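Local structure of imine reductase (4D3D) at residues B[257-262]-B[278-283]. The protein probably uses NADPH to reduce cyclic imines such as 2-methylpyrroline to amines with S selectivity, as a two-subunit imine reductase. Numbering follows the deposited sequence.
Sequences ASVEHV and TVLEVF
V259 projects from its helix between V279, L280 and F283, and its two methyls divide the work. The aliphatic part rests on CG1, which lies 3.7 Å from L280 CA, near enough to meet the backbone of the facing helix, and 3.9 Å from V279 CG1. Beside it, L280 leaves its helix to one side, but its end comes nearer: CG lies anti to the backbone N (chi1 -178°), and the second torsion turns CD1 to the aliphatic stem of E260, 3.9 Å from E260 CG.

The aromatic part belongs to the other methyl. V259 CG2 sits 4.0 Å from the centroid of the F283 ring and 15° off its normal, a CH-pi contact over the face. The same ring meets W195 of the second subunit edge-to-face, and W195 also packs on V259, while its indole N-H (NE1) hydrogen-bonds to S258 OG, which brings the contact into the dimer interface.

Geometrically, the segment axes approach to 9.5 Å at 159°, with V259 and L280 as the closest CA pair (6.0 Å). This is an antiparallel helix pair, formed by helices 252-268 and 274-288 in the helical C-terminal domain of the imine reductase and reductive aminase family, whose dimer is built through that domain.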
loop_
_atom_site.group_PDB
_atom_site.type_symbol
_atom_site.label_atom_id
_atom_site.label_comp_id
_atom_site.label_asym_id
_atom_site.label_seq_id
_atom_site.Cartn_x
_atom_site.Cartn_y
_atom_site.Cartn_z
ATOM N N ALA B 257 -12.534 -8.430 11.469
ATOM C CA ALA B 257 -13.453 -9.234 10.750
ATOM C C ALA B 257 -13.299 -9.113 9.212
ATOM O O ALA B 257 -13.421 -10.080 8.492
ATOM C CB ALA B 257 -14.882 -8.817 11.130
ATOM N N SER B 258 -13.045 -7.915 8.758
ATOM C CA SER B 258 -12.792 -7.661 7.355
ATOM C C SER B 258 -11.507 -8.388 6.811
ATOM O O SER B 258 -11.540 -9.063 5.777
ATOM C CB SER B 258 -12.677 -6.183 7.155
ATOM O OG SER B 258 -12.456 -5.813 5.838
ATOM N N VAL B 259 -10.463 -8.332 7.615
ATOM C CA VAL B 259 -9.236 -9.030 7.262
ATOM C C VAL B 259 -9.433 -10.518 7.246
ATOM O O VAL B 259 -8.936 -11.234 6.377
ATOM C CB VAL B 259 -8.066 -8.605 8.196
ATOM C CG1 VAL B 259 -6.819 -9.417 7.876
ATOM C CG2 VAL B 259 -7.756 -7.136 8.036
ATOM N N GLU B 260 -10.192 -11.054 8.194
ATOM C CA GLU B 260 -10.523 -12.487 8.228
ATOM C C GLU B 260 -11.199 -12.942 6.942
ATOM O O GLU B 260 -10.842 -13.985 6.386
ATOM C CB GLU B 260 -11.469 -12.842 9.386
ATOM C CG GLU B 260 -10.841 -12.830 10.742
ATOM C CD GLU B 260 -11.855 -12.886 11.897
ATOM O OE1 GLU B 260 -13.072 -12.653 11.681
ATOM O OE2 GLU B 260 -11.439 -13.192 13.038
ATOM N N HIS B 261 -12.137 -12.130 6.412
ATOM C CA HIS B 261 -12.740 -12.436 5.113
ATOM C C HIS B 261 -11.759 -12.395 3.933
ATOM O O HIS B 261 -11.849 -13.183 3.007
ATOM C CB HIS B 261 -13.905 -11.525 4.825
ATOM C CG HIS B 261 -15.059 -11.861 5.691
ATOM N ND1 HIS B 261 -16.053 -10.963 5.992
ATOM C CD2 HIS B 261 -15.345 -13.008 6.369
ATOM C CE1 HIS B 261 -16.926 -11.545 6.794
ATOM N NE2 HIS B 261 -16.561 -12.807 6.980
ATOM N N VAL B 262 -10.758 -11.496 3.987
ATOM C CA VAL B 262 -9.719 -11.494 2.946
ATOM C C VAL B 262 -8.891 -12.830 3.030
ATOM O O VAL B 262 -8.586 -13.432 1.992
ATOM C CB VAL B 262 -8.806 -10.245 3.072
ATOM C CG1 VAL B 262 -7.562 -10.403 2.183
ATOM C CG2 VAL B 262 -9.521 -8.945 2.745
ATOM N N THR B 278 -0.134 -12.451 7.811
ATOM C CA THR B 278 0.665 -11.499 8.607
ATOM C C THR B 278 -0.148 -10.262 9.027
ATOM O O THR B 278 -0.109 -9.808 10.153
ATOM C CB THR B 278 1.967 -11.118 7.858
ATOM O OG1 THR B 278 2.768 -12.325 7.756
ATOM C CG2 THR B 278 2.716 -10.097 8.645
ATOM N N VAL B 279 -0.915 -9.717 8.062
ATOM C CA VAL B 279 -1.835 -8.604 8.383
ATOM C C VAL B 279 -2.794 -9.023 9.498
ATOM O O VAL B 279 -2.972 -8.246 10.474
ATOM C CB VAL B 279 -2.598 -8.177 7.097
ATOM C CG1 VAL B 279 -3.684 -7.166 7.369
ATOM C CG2 VAL B 279 -1.633 -7.645 6.002
ATOM N N LEU B 280 -3.429 -10.185 9.320
ATOM C CA LEU B 280 -4.371 -10.715 10.302
ATOM C C LEU B 280 -3.719 -10.814 11.718
ATOM O O LEU B 280 -4.314 -10.435 12.709
ATOM C CB LEU B 280 -4.868 -12.119 9.873
ATOM C CG LEU B 280 -5.894 -12.750 10.823
ATOM C CD1 LEU B 280 -7.094 -11.821 10.941
ATOM C CD2 LEU B 280 -6.267 -14.134 10.349
ATOM N N GLU B 281 -2.502 -11.294 11.790
ATOM C CA GLU B 281 -1.841 -11.448 13.078
ATOM C C GLU B 281 -1.518 -10.116 13.746
ATOM O O GLU B 281 -1.547 -9.988 14.970
ATOM C CB GLU B 281 -0.637 -12.349 12.956
ATOM C CG GLU B 281 0.140 -12.566 14.300
ATOM C CD GLU B 281 -0.659 -13.229 15.455
ATOM O OE1 GLU B 281 -1.780 -13.818 15.216
ATOM O OE2 GLU B 281 -0.143 -13.115 16.632
ATOM N N VAL B 282 -1.215 -9.090 12.980
ATOM C CA VAL B 282 -1.075 -7.728 13.521
ATOM C C VAL B 282 -2.400 -7.297 14.184
ATOM O O VAL B 282 -2.425 -6.785 15.323
ATOM C CB VAL B 282 -0.626 -6.706 12.463
ATOM C CG1 VAL B 282 -0.591 -5.329 13.062
ATOM C CG2 VAL B 282 0.763 -7.028 11.917
ATOM N N PHE B 283 -3.497 -7.416 13.425
ATOM C CA PHE B 283 -4.848 -7.095 13.965
ATOM C C PHE B 283 -5.140 -7.879 15.242
ATOM O O PHE B 283 -5.641 -7.290 16.211
ATOM C CB PHE B 283 -5.932 -7.353 12.938
ATOM C CG PHE B 283 -6.146 -6.182 11.961
ATOM C CD1 PHE B 283 -5.280 -5.966 10.908
ATOM C CD2 PHE B 283 -7.215 -5.332 12.132
ATOM C CE1 PHE B 283 -5.450 -4.845 10.120
ATOM C CE2 PHE B 283 -7.420 -4.230 11.276
ATOM C CZ PHE B 283 -6.521 -4.032 10.258
#